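Local coordinates for VP4 protein (Tellina virus 1, PDB 3P06) that probably acts as the serine protease that cleaves the birnavirus polyprotein into its products, here trapped as an intramolecular acyl-enzyme, at residues 159-164 with 170-175; 9-14 with 149-154; 118-123 with 181-186. All coordinates share one frame; numbering follows the deposited sequence.

Contact 1 (159-164 with 170-175); sequences RALKVV and RQVVGD. With URE (urea), chain G.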
ATOM      1  N   ARG A 159      -8.927 -12.386 -10.742  1.00 28.64           N
ATOM      2  CA  ARG A 159     -10.085 -12.013  -9.938  1.00 29.38           C
ATOM      3  C   ARG A 159      -9.964 -10.553  -9.405  1.00 27.94           C
ATOM      4  O   ARG A 159     -10.643 -10.157  -8.470  1.00 25.97           O
ATOM      5  CB  ARG A 159     -10.420 -13.053  -8.870  1.00 31.88           C
ATOM      6  CG  ARG A 159     -11.333 -14.256  -9.496  1.00 35.54           C
ATOM      7  CD  ARG A 159     -11.968 -15.065  -8.468  1.00 40.93           C
ATOM      8  NE  ARG A 159     -11.053 -16.080  -7.973  1.00 45.95           N
ATOM      9  CZ  ARG A 159     -11.416 -17.056  -7.142  1.00 49.48           C
ATOM     10  NH1 ARG A 159     -12.675 -17.125  -6.696  1.00 49.89           N
ATOM     11  NH2 ARG A 159     -10.517 -17.943  -6.735  1.00 49.80           N
ATOM     12  N   ALA A 160      -9.065  -9.791 -10.038  1.00 26.32           N
ATOM     13  CA  ALA A 160      -8.852  -8.400  -9.728  1.00 25.63           C
ATOM     14  C   ALA A 160      -8.904  -7.633 -11.049  1.00 26.90           C
ATOM     15  O   ALA A 160      -9.201  -8.215 -12.114  1.00 26.96           O
ATOM     16  CB  ALA A 160      -7.490  -8.246  -9.077  1.00 24.08           C
ATOM     17  N   LEU A 161      -8.608  -6.342 -11.023  1.00 25.94           N
ATOM     18  CA  LEU A 161      -8.279  -5.695 -12.292  1.00 27.10           C
ATOM     19  C   LEU A 161      -6.853  -6.113 -12.640  1.00 26.13           C
ATOM     20  O   LEU A 161      -5.890  -5.732 -11.951  1.00 24.69           O
ATOM     21  CB  LEU A 161      -8.387  -4.194 -12.132  1.00 28.08           C
ATOM     22  CG  LEU A 161      -8.290  -3.268 -13.342  1.00 32.38           C
ATOM     23  CD1 LEU A 161      -8.511  -1.813 -12.868  1.00 29.78           C
ATOM     24  CD2 LEU A 161      -6.913  -3.466 -13.990  1.00 37.66           C
ATOM     25  N   LYS A 162      -6.702  -6.950 -13.657  1.00 26.32           N
ATOM     26  CA  LYS A 162      -5.436  -7.685 -13.889  1.00 26.74           C
ATOM     27  C   LYS A 162      -4.308  -6.844 -14.492  1.00 27.76           C
ATOM     28  O   LYS A 162      -4.476  -6.278 -15.558  1.00 28.82           O
ATOM     29  CB  LYS A 162      -5.676  -8.942 -14.746  1.00 27.59           C
ATOM     30  CG  LYS A 162      -4.387  -9.788 -14.902  1.00 31.36           C
ATOM     31  CD  LYS A 162      -4.614 -11.252 -15.352  1.00 33.99           C
ATOM     32  CE  LYS A 162      -3.291 -12.012 -15.204  1.00 37.79           C
ATOM     33  NZ  LYS A 162      -3.354 -13.444 -15.549  1.00 39.72           N
ATOM     34  N   VAL A 163      -3.152  -6.779 -13.820  1.00 27.22           N
ATOM     35  CA  VAL A 163      -1.980  -6.142 -14.356  1.00 28.56           C
ATOM     36  C   VAL A 163      -0.773  -7.037 -14.132  1.00 30.06           C
ATOM     37  O   VAL A 163      -0.600  -7.613 -13.064  1.00 28.59           O
ATOM     38  CB  VAL A 163      -1.646  -4.726 -13.717  1.00 28.76           C
ATOM     39  CG1 VAL A 163      -2.668  -3.671 -14.124  1.00 29.91           C
ATOM     40  CG2 VAL A 163      -1.575  -4.781 -12.206  1.00 27.35           C
ATOM     41  N   VAL A 164       0.096  -7.100 -15.135  1.00 31.47           N
ATOM     42  CA  VAL A 164       1.230  -7.982 -15.060  1.00 33.09           C
ATOM     43  C   VAL A 164       2.547  -7.200 -14.988  1.00 33.98           C
ATOM     44  O   VAL A 164       3.448  -7.581 -14.254  1.00 35.14           O
ATOM     45  CB  VAL A 164       1.203  -8.997 -16.231  1.00 35.18           C
ATOM     46  CG1 VAL A 164       2.412  -9.931 -16.140  1.00 37.52           C
ATOM     47  CG2 VAL A 164      -0.093  -9.832 -16.153  1.00 33.10           C
ATOM     48  N   ARG A 170       1.143   1.326 -14.137  1.00 29.67           N
ATOM     49  CA  ARG A 170       1.171   2.804 -14.326  1.00 32.45           C
ATOM     50  C   ARG A 170       0.006   3.362 -15.146  1.00 33.11           C
ATOM     51  O   ARG A 170      -0.525   4.425 -14.815  1.00 33.99           O
ATOM     52  CB  ARG A 170       2.491   3.301 -14.935  1.00 33.17           C
ATOM     53  CG  ARG A 170       3.634   3.024 -14.027  1.00 34.12           C
ATOM     54  CD  ARG A 170       4.899   3.658 -14.527  1.00 39.74           C
ATOM     55  NE  ARG A 170       5.974   3.195 -13.661  1.00 42.34           N
ATOM     56  CZ  ARG A 170       6.917   2.321 -14.017  1.00 40.65           C
ATOM     57  NH1 ARG A 170       6.962   1.834 -15.263  1.00 36.98           N
ATOM     58  NH2 ARG A 170       7.842   1.980 -13.115  1.00 38.86           N
ATOM     59  N   GLN A 171      -0.369   2.664 -16.215  1.00 34.62           N
ATOM     60  CA  GLN A 171      -1.469   3.102 -17.078  1.00 36.87           C
ATOM     61  C   GLN A 171      -2.800   3.059 -16.306  1.00 35.58           C
ATOM     62  O   GLN A 171      -3.608   3.957 -16.401  1.00 37.27           O
ATOM     63  CB  GLN A 171      -1.548   2.235 -18.344  1.00 37.70           C
ATOM     64  CG  GLN A 171      -0.439   2.491 -19.421  1.00 43.37           C
ATOM     65  CD  GLN A 171      -0.384   3.958 -19.907  1.00 47.06           C
ATOM     66  OE1 GLN A 171      -1.075   4.337 -20.838  1.00 46.88           O
ATOM     67  NE2 GLN A 171       0.462   4.773 -19.266  1.00 48.27           N
ATOM     68  N   VAL A 172      -3.002   1.999 -15.534  1.00 34.70           N
ATOM     69  CA  VAL A 172      -4.230   1.748 -14.819  1.00 34.33           C
ATOM     70  C   VAL A 172      -4.431   2.705 -13.660  1.00 33.13           C
ATOM     71  O   VAL A 172      -5.548   3.023 -13.357  1.00 34.29           O
ATOM     72  CB  VAL A 172      -4.221   0.296 -14.299  1.00 34.76           C
ATOM     73  CG1 VAL A 172      -5.014   0.146 -13.058  1.00 34.72           C
ATOM     74  CG2 VAL A 172      -4.689  -0.705 -15.409  1.00 37.47           C
ATOM     75  N   VAL A 173      -3.375   3.160 -12.983  1.00 32.57           N
ATOM     76  CA  VAL A 173      -3.565   4.070 -11.839  1.00 31.59           C
ATOM     77  C   VAL A 173      -3.739   5.504 -12.292  1.00 34.60           C
ATOM     78  O   VAL A 173      -4.103   6.352 -11.488  1.00 34.96           O
ATOM     79  CB  VAL A 173      -2.421   3.998 -10.734  1.00 31.15           C
ATOM     80  CG1 VAL A 173      -2.282   2.573 -10.170  1.00 29.41           C
ATOM     81  CG2 VAL A 173      -1.079   4.523 -11.232  1.00 30.46           C
ATOM     82  N   GLY A 174      -3.458   5.779 -13.574  1.00 38.22           N
ATOM     83  CA  GLY A 174      -3.485   7.144 -14.102  1.00 41.38           C
ATOM     84  C   GLY A 174      -4.884   7.741 -14.164  1.00 42.71           C
ATOM     85  O   GLY A 174      -5.044   8.960 -14.027  1.00 46.08           O
ATOM     86  N   ASP A 175      -5.908   6.917 -14.354  1.00 42.18           N
ATOM     87  CA  ASP A 175      -7.254   7.456 -14.589  1.00 43.58           C
ATOM     88  C   ASP A 175      -8.301   6.706 -13.785  1.00 40.53           C
ATOM     89  O   ASP A 175      -9.033   5.882 -14.368  1.00 40.70           O
ATOM     90  CB  ASP A 175      -7.596   7.295 -16.074  1.00 46.89           C
ATOM     91  CG  ASP A 175      -8.647   8.280 -16.565  1.00 53.49           C
ATOM     92  OD1 ASP A 175      -8.904   9.322 -15.898  1.00 57.86           O
ATOM     93  OD2 ASP A 175      -9.204   8.021 -17.675  1.00 60.33           O
TER
HETATM   94  C   URE G 105      -7.220   9.946 -10.565  1.00 53.58           C
HETATM   95  O   URE G 105      -6.745   8.874 -10.956  1.00 53.22           O
HETATM   96  N1  URE G 105      -6.974  11.056 -11.255  1.00 53.89           N
HETATM   97  N2  URE G 105      -7.971  10.068  -9.453  1.00 52.84           N
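Val172 sets both of its methyls against 159-164: CG1 lies 4.0 Å from Leu161 CD1, and CG2 lies 3.8 Å from Leu161 CD2. The same CG2 also meets Val163 CG1 at 3.8 Å, so one methyl of the helix touches two side chains at once. These are ordinary apolar van der Waals distances, and together the segments bury only 117 Å² between them, a small patch in which hydrophobic packing does the work. The approaches differ. The Leu161 and Val172 side chains run antiparallel alongside one another, CD1 by CG1 and CD2 by CG2, whereas Val163 meets Val172 at a slant and uses its CG1 alone.

The torsions and backbone explain why these atoms arrive there. Leu161 is fully extended, with CG opposite its own backbone nitrogen (chi1 -171°), which brings both terminal methyls up to Val172. The backbones themselves stay well apart: the closest CA pair, Val163 and Val172, is separated by 8.2 Å, a spacing filled by side chains.

Farther out, the helix leads into the urea site. Gly174 O comes within 3.5 Å of the urea O atom, with Val173 and Asp175 also beside the ligand, and Lys176 donates its backbone N-H to it. Lys176 NZ in turn bonds Val172 O, linking the contacting residue to this pocket. The contact lies away from the predicted catalytic residues.

Helix 166-173 thus packs on strand 161-162, an edge of the small parallel sheet. Backbone bonds from Leu161 to Leu153 and Ala155 join that edge to strand 153-155, while Leu121 touches Val172 from the stretch leading into strand 122-123.

Contact 2 (9-14 with 149-154); sequences GVLLPV and AGIGLA
Two apolar pairs make up this contact: Pro13 with Leu153, and Leu11 with Ile151. In the closer one the proline ring offers its CG, 3.8 Å from Leu153 CD1, and its CD lies 4.0 Å from that same methyl. A single leucine branch therefore meets the CG-CD bond of the pyrrolidine ring from outside the ring. In the looser pair only the ends meet, Leu11 CD1 lying 4.1 Å from Ile151 CD1. Ile151 reaches this position through an extended chain (chi1 -177°, chi2 169°). All four residues are buried, although they share only 111 Å² of surface.

Backbone polar interactions are made with other parts of the chain. Leu11 bonds to Val123 and Gly152 to Met122, so strand 122-123 mediates between the two segments. Gly150, with positive phi (72°), closes helix 138-149 in a Schellman motif and turns the chain toward Ile151.

The Pro13 side chain comes within about 4 Å of that of Lys141 and about 7 Å of that of Ser102, the predicted active-site lysine and nucleophile, consistent with a Ser/Lys dyad. The Pro13 end of the contact thus borders Lys141 and is probably part of the apolar surroundings of the site. Helix 138-149 packs on Pro13 through Val145 and on Leu153 through Ala146, while Met122 touches Leu11, Ile151 and Leu153, joining strand 9-18 to the chain that runs from helix 138-149 into strand 153-155.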
ATOM      1  N   GLY A   9      -0.829   9.175  -2.763  1.00 19.51           N
ATOM      2  CA  GLY A   9      -0.114   7.925  -2.886  1.00 19.44           C
ATOM      3  C   GLY A   9      -1.026   6.852  -3.425  1.00 19.50           C
ATOM      4  O   GLY A   9      -2.012   7.159  -4.111  1.00 20.32           O
ATOM      5  N   VAL A  10      -0.717   5.584  -3.124  1.00 17.62           N
ATOM      6  CA  VAL A  10      -1.517   4.502  -3.669  1.00 15.86           C
ATOM      7  C   VAL A  10      -1.868   3.506  -2.541  1.00 15.41           C
ATOM      8  O   VAL A  10      -0.968   3.070  -1.774  1.00 13.25           O
ATOM      9  CB  VAL A  10      -0.772   3.789  -4.872  1.00 18.39           C
ATOM     10  CG1 VAL A  10      -1.531   2.519  -5.314  1.00 15.78           C
ATOM     11  CG2 VAL A  10      -0.615   4.775  -6.068  1.00 18.35           C
ATOM     12  N   LEU A  11      -3.164   3.202  -2.437  1.00 14.23           N
ATOM     13  CA  LEU A  11      -3.669   2.371  -1.382  1.00 15.81           C
ATOM     14  C   LEU A  11      -3.292   0.884  -1.619  1.00 15.82           C
ATOM     15  O   LEU A  11      -3.254   0.423  -2.736  1.00 15.49           O
ATOM     16  CB  LEU A  11      -5.198   2.454  -1.367  1.00 15.11           C
ATOM     17  CG  LEU A  11      -5.668   3.752  -0.667  1.00 18.70           C
ATOM     18  CD1 LEU A  11      -7.136   3.881  -0.918  1.00 18.54           C
ATOM     19  CD2 LEU A  11      -5.363   3.689   0.810  1.00 13.86           C
ATOM     20  N   LEU A  12      -3.071   0.149  -0.552  1.00 15.22           N
ATOM     21  CA  LEU A  12      -2.811  -1.288  -0.681  1.00 14.82           C
ATOM     22  C   LEU A  12      -3.532  -2.006   0.472  1.00 15.05           C
ATOM     23  O   LEU A  12      -3.505  -1.554   1.612  1.00 15.78           O
ATOM     24  CB  LEU A  12      -1.278  -1.605  -0.675  1.00 13.01           C
ATOM     25  CG  LEU A  12      -0.551  -1.197   0.612  1.00 14.58           C
ATOM     26  CD1 LEU A  12      -0.043  -2.461   1.312  1.00 12.74           C
ATOM     27  CD2 LEU A  12       0.676  -0.234   0.356  1.00 12.55           C
ATOM     28  N   PRO A  13      -4.153  -3.138   0.171  1.00 17.08           N
ATOM     29  CA  PRO A  13      -4.834  -3.918   1.211  1.00 17.94           C
ATOM     30  C   PRO A  13      -3.864  -4.749   2.060  1.00 16.43           C
ATOM     31  O   PRO A  13      -2.834  -5.192   1.563  1.00 16.31           O
ATOM     32  CB  PRO A  13      -5.792  -4.833   0.394  1.00 19.00           C
ATOM     33  CG  PRO A  13      -5.049  -5.102  -0.856  1.00 20.63           C
ATOM     34  CD  PRO A  13      -4.301  -3.757  -1.168  1.00 17.40           C
ATOM     35  N   VAL A  14      -4.175  -4.909   3.344  1.00 16.40           N
ATOM     36  CA  VAL A  14      -3.430  -5.812   4.213  1.00 16.63           C
ATOM     37  C   VAL A  14      -4.391  -6.703   4.962  1.00 17.80           C
ATOM     38  O   VAL A  14      -5.549  -6.358   5.156  1.00 18.39           O
ATOM     39  CB  VAL A  14      -2.507  -5.059   5.257  1.00 15.28           C
ATOM     40  CG1 VAL A  14      -1.510  -4.243   4.516  1.00 14.53           C
ATOM     41  CG2 VAL A  14      -3.393  -4.169   6.275  1.00 15.92           C
ATOM     42  N   ALA A 149     -15.131  -2.193   1.244  1.00 21.38           N
ATOM     43  CA  ALA A 149     -14.862  -0.750   1.226  1.00 20.26           C
ATOM     44  C   ALA A 149     -15.450  -0.111  -0.032  1.00 21.16           C
ATOM     45  O   ALA A 149     -15.459   1.137  -0.169  1.00 23.04           O
ATOM     46  CB  ALA A 149     -13.303  -0.466   1.299  1.00 17.96           C
ATOM     47  N   GLY A 150     -15.919  -0.925  -0.980  1.00 20.94           N
ATOM     48  CA  GLY A 150     -16.466  -0.401  -2.226  1.00 20.97           C
ATOM     49  C   GLY A 150     -15.444   0.195  -3.204  1.00 21.71           C
ATOM     50  O   GLY A 150     -15.710   1.205  -3.883  1.00 22.63           O
ATOM     51  N   ILE A 151     -14.266  -0.412  -3.315  1.00 19.54           N
ATOM     52  CA  ILE A 151     -13.255   0.148  -4.200  1.00 18.83           C
ATOM     53  C   ILE A 151     -12.642  -0.998  -5.014  1.00 19.28           C
ATOM     54  O   ILE A 151     -12.594  -2.112  -4.548  1.00 21.53           O
ATOM     55  CB  ILE A 151     -12.192   0.920  -3.393  1.00 18.86           C
ATOM     56  CG1 ILE A 151     -11.127   1.592  -4.278  1.00 15.31           C
ATOM     57  CG2 ILE A 151     -11.469  -0.050  -2.306  1.00 18.16           C
ATOM     58  CD1 ILE A 151     -10.178   2.640  -3.437  1.00 13.71           C
ATOM     59  N   GLY A 152     -12.237  -0.741  -6.245  1.00 20.06           N
ATOM     60  CA  GLY A 152     -11.537  -1.750  -7.078  1.00 19.47           C
ATOM     61  C   GLY A 152     -10.133  -2.150  -6.576  1.00 19.13           C
ATOM     62  O   GLY A 152      -9.428  -1.386  -5.884  1.00 17.28           O
ATOM     63  N   LEU A 153      -9.690  -3.337  -7.000  1.00 19.05           N
ATOM     64  CA  LEU A 153      -8.356  -3.774  -6.630  1.00 18.32           C
ATOM     65  C   LEU A 153      -7.637  -4.199  -7.908  1.00 18.73           C
ATOM     66  O   LEU A 153      -8.226  -4.926  -8.695  1.00 19.26           O
ATOM     67  CB  LEU A 153      -8.485  -4.981  -5.734  1.00 18.26           C
ATOM     68  CG  LEU A 153      -7.131  -5.642  -5.368  1.00 20.01           C
ATOM     69  CD1 LEU A 153      -6.211  -4.750  -4.502  1.00 14.29           C
ATOM     70  CD2 LEU A 153      -7.311  -6.995  -4.660  1.00 19.15           C
ATOM     71  N   ALA A 154      -6.383  -3.761  -8.086  1.00 17.10           N
ATOM     72  CA  ALA A 154      -5.533  -4.201  -9.182  1.00 17.17           C
ATOM     73  C   ALA A 154      -4.540  -5.179  -8.619  1.00 16.46           C
ATOM     74  O   ALA A 154      -4.019  -4.972  -7.509  1.00 15.69           O
ATOM     75  CB  ALA A 154      -4.789  -3.046  -9.819  1.00 17.76           C
TER

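Contact 3 (118-123 with 181-186); sequences TPFLMV and PMVTFS
Met122, a selenomethionine in this crystal, reaches across to Phe185. From CB, which points toward 181-186, the chain runs through CG with chi1 at -63° and on to SE in an extended step. SE comes 4.0 Å from Phe185 CE1, then the chain bends (chi3 88°) and brings CE to 3.9 Å from the same CE1 and 4.0 Å from Phe185 CZ. Selenium lies 5.2 Å from the centroid of the Phe185 ring and 66° off its normal, so this Met-aromatic contact is oblique. Phe185 meets it head-on with its CE1 and CZ atoms.

A second pair lies alongside. Phe120 CE1 is 3.7 Å from Val183 CG1, and the methyl sits at the edge of the phenyl ring, near its plane. Phe120 is also the centre of an inverse gamma turn, whose bond from Leu121 N to Pro119 O is weak.

Of the touching residues, Phe120, Met122 and Val183 are buried; Phe185 is partly exposed, and a glycerol, probably from the crystallisation liquor, lies about 3 Å from its side chain. Val145 of helix 138-149 touches both Met122 and Phe185, Ile151 packs on Phe120 and Met122, and Leu11 of strand 9-18 touches Met122. Strand 183-184, at an edge of the four-stranded antiparallel sheet, and the residue after it are thereby packed on strand 122-123 and the turn before it.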
ATOM      1  N   THR A 118      -4.634  10.744  -5.352  1.00 22.11           N
ATOM      2  CA  THR A 118      -4.569   9.273  -5.136  1.00 18.94           C
ATOM      3  C   THR A 118      -5.648   8.654  -6.023  1.00 19.16           C
ATOM      4  O   THR A 118      -6.776   9.185  -6.055  1.00 18.82           O
ATOM      5  CB  THR A 118      -4.935   9.020  -3.665  1.00 17.82           C
ATOM      6  OG1 THR A 118      -3.930   9.628  -2.839  1.00 16.83           O
ATOM      7  CG2 THR A 118      -5.102   7.550  -3.336  1.00 13.53           C
ATOM      8  N   PRO A 119      -5.329   7.564  -6.769  1.00 18.87           N
ATOM      9  CA  PRO A 119      -6.331   6.910  -7.607  1.00 18.78           C
ATOM     10  C   PRO A 119      -7.378   6.165  -6.745  1.00 18.78           C
ATOM     11  O   PRO A 119      -7.074   5.696  -5.633  1.00 18.44           O
ATOM     12  CB  PRO A 119      -5.505   5.849  -8.414  1.00 19.96           C
ATOM     13  CG  PRO A 119      -4.332   5.603  -7.648  1.00 20.30           C
ATOM     14  CD  PRO A 119      -3.994   6.935  -6.918  1.00 18.38           C
ATOM     15  N   PHE A 120      -8.585   6.035  -7.265  1.00 18.55           N
ATOM     16  CA  PHE A 120      -9.602   5.312  -6.538  1.00 19.80           C
ATOM     17  C   PHE A 120      -9.451   3.857  -6.933  1.00 19.47           C
ATOM     18  O   PHE A 120     -10.238   3.347  -7.730  1.00 20.17           O
ATOM     19  CB  PHE A 120     -10.960   5.862  -6.911  1.00 19.90           C
ATOM     20  CG  PHE A 120     -12.092   5.256  -6.155  1.00 19.23           C
ATOM     21  CD1 PHE A 120     -12.192   5.413  -4.790  1.00 20.10           C
ATOM     22  CD2 PHE A 120     -13.102   4.538  -6.836  1.00 19.51           C
ATOM     23  CE1 PHE A 120     -13.257   4.825  -4.074  1.00 21.20           C
ATOM     24  CE2 PHE A 120     -14.174   3.944  -6.091  1.00 20.06           C
ATOM     25  CZ  PHE A 120     -14.247   4.127  -4.743  1.00 16.76           C
ATOM     26  N   LEU A 121      -8.423   3.208  -6.387  1.00 18.34           N
ATOM     27  CA  LEU A 121      -8.099   1.878  -6.777  1.00 19.40           C
ATOM     28  C   LEU A 121      -7.050   1.391  -5.804  1.00 20.44           C
ATOM     29  O   LEU A 121      -6.100   2.120  -5.497  1.00 24.05           O
ATOM     30  CB  LEU A 121      -7.498   1.894  -8.182  1.00 20.60           C
ATOM     31  CG  LEU A 121      -7.173   0.527  -8.807  1.00 21.84           C
ATOM     32  CD1 LEU A 121      -8.412  -0.176  -9.227  1.00 21.44           C
ATOM     33  CD2 LEU A 121      -6.217   0.621 -10.001  1.00 21.82           C
HETATM   34  N   MSE A 122      -7.176   0.176  -5.320  1.00 17.99           N
HETATM   35  CA  MSE A 122      -6.166  -0.345  -4.405  1.00 16.00           C
HETATM   36  C   MSE A 122      -5.264  -1.232  -5.235  1.00 16.43           C
HETATM   37  O   MSE A 122      -5.701  -1.793  -6.273  1.00 16.20           O
HETATM   38  CB  MSE A 122      -6.820  -1.180  -3.305  1.00 14.66           C
HETATM   39  CG  MSE A 122      -7.771  -0.330  -2.435  1.00 16.09           C
HETATM   40 SE   MSE A 122      -8.354  -1.492  -0.922  1.00 24.15          SE
HETATM   41  CE  MSE A 122      -6.846  -1.002   0.206  1.00 12.02           C
ATOM     42  N   VAL A 123      -4.028  -1.392  -4.791  1.00 15.68           N
ATOM     43  CA  VAL A 123      -3.114  -2.199  -5.589  1.00 17.58           C
ATOM     44  C   VAL A 123      -2.375  -3.219  -4.712  1.00 16.28           C
ATOM     45  O   VAL A 123      -1.934  -2.872  -3.638  1.00 16.35           O
ATOM     46  CB  VAL A 123      -2.126  -1.242  -6.324  1.00 19.53           C
ATOM     47  CG1 VAL A 123      -0.988  -2.031  -6.985  1.00 20.98           C
ATOM     48  CG2 VAL A 123      -2.903  -0.336  -7.383  1.00 20.07           C
ATOM     49  N   PRO A 181     -16.876   9.913  -1.925  1.00 27.95           N
ATOM     50  CA  PRO A 181     -15.898  10.889  -1.421  1.00 28.14           C
ATOM     51  C   PRO A 181     -14.738  10.313  -0.605  1.00 25.87           C
ATOM     52  O   PRO A 181     -13.672  10.927  -0.528  1.00 26.70           O
ATOM     53  CB  PRO A 181     -16.767  11.860  -0.543  1.00 29.54           C
ATOM     54  CG  PRO A 181     -18.089  11.181  -0.361  1.00 31.18           C
ATOM     55  CD  PRO A 181     -18.257  10.321  -1.608  1.00 29.84           C
HETATM   56  N   MSE A 182     -14.939   9.148  -0.018  1.00 24.60           N
HETATM   57  CA  MSE A 182     -14.000   8.638   1.010  1.00 24.61           C
HETATM   58  C   MSE A 182     -14.193   7.129   1.138  1.00 22.68           C
HETATM   59  O   MSE A 182     -15.303   6.645   0.889  1.00 22.89           O
HETATM   60  CB  MSE A 182     -14.344   9.299   2.339  1.00 25.25           C
HETATM   61  CG  MSE A 182     -13.546   8.905   3.578  1.00 32.78           C
HETATM   62 SE   MSE A 182     -14.595   9.409   5.229  1.00 54.35          SE
HETATM   63  CE  MSE A 182     -15.594  10.994   4.669  1.00 48.09           C
ATOM     64  N   VAL A 183     -13.117   6.418   1.480  1.00 19.91           N
ATOM     65  CA  VAL A 183     -13.183   5.019   1.817  1.00 20.50           C
ATOM     66  C   VAL A 183     -12.697   4.913   3.234  1.00 20.11           C
ATOM     67  O   VAL A 183     -11.787   5.664   3.681  1.00 18.16           O
ATOM     68  CB  VAL A 183     -12.338   4.048   0.840  1.00 20.67           C
ATOM     69  CG1 VAL A 183     -13.082   3.885  -0.502  1.00 26.58           C
ATOM     70  CG2 VAL A 183     -10.889   4.542   0.568  1.00 17.81           C
ATOM     71  N   THR A 184     -13.293   4.002   3.986  1.00 20.41           N
ATOM     72  CA  THR A 184     -12.766   3.798   5.319  1.00 22.17           C
ATOM     73  C   THR A 184     -12.364   2.315   5.518  1.00 22.19           C
ATOM     74  O   THR A 184     -12.871   1.431   4.810  1.00 22.56           O
ATOM     75  CB  THR A 184     -13.755   4.258   6.349  1.00 24.83           C
ATOM     76  OG1 THR A 184     -14.869   3.367   6.299  1.00 29.69           O
ATOM     77  CG2 THR A 184     -14.262   5.682   6.025  1.00 25.97           C
ATOM     78  N   PHE A 185     -11.479   2.054   6.479  1.00 22.15           N
ATOM     79  CA  PHE A 185     -10.963   0.696   6.714  1.00 23.25           C
ATOM     80  C   PHE A 185     -10.902   0.454   8.198  1.00 27.85           C
ATOM     81  O   PHE A 185     -10.850   1.430   8.957  1.00 29.46           O
ATOM     82  CB  PHE A 185      -9.572   0.564   6.135  1.00 20.34           C
ATOM     83  CG  PHE A 185      -9.488   0.905   4.701  1.00 19.71           C
ATOM     84  CD1 PHE A 185      -9.862  -0.048   3.709  1.00 19.81           C
ATOM     85  CD2 PHE A 185      -9.056   2.172   4.311  1.00 15.83           C
ATOM     86  CE1 PHE A 185      -9.811   0.288   2.325  1.00 21.57           C
ATOM     87  CE2 PHE A 185      -8.963   2.500   2.920  1.00 15.60           C
ATOM     88  CZ  PHE A 185      -9.360   1.555   1.942  1.00 16.76           C
ATOM     89  N   SER A 186     -10.933  -0.824   8.624  1.00 29.86           N
ATOM     90  CA  SER A 186     -10.737  -1.213  10.023  1.00 35.53           C
ATOM     91  C   SER A 186      -9.250  -1.096  10.365  1.00 36.11           C
ATOM     92  O   SER A 186      -8.365  -1.228   9.484  1.00 32.15           O
ATOM     93  CB  SER A 186     -11.146  -2.691  10.267  1.00 36.85           C
ATOM     94  OG  SER A 186     -12.547  -2.797  10.454  1.00 46.89           O
TER

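Overall arrangement
From the N terminus, strand 9-18 opens contact 2, and the chain passes through 118-123, where contact 3 begins, before 149-154 closes contact 2. Contact 3 closes only at 181-186, so the two cross along the chain. Contact 1 opens and closes between 149-154 and 181-186: it follows contact 2 in series and falls wholly within the span of contact 3. Strands 122-123, 153-155 and 161-162 join all three in one parallel sheet, with Met122 O to Ala154 N at 2.8 Å and Leu153 O to Leu161 N at 2.8 Å. Around this sheet the contacts bring together strand 9-18, helix 166-173 and strand 183-184.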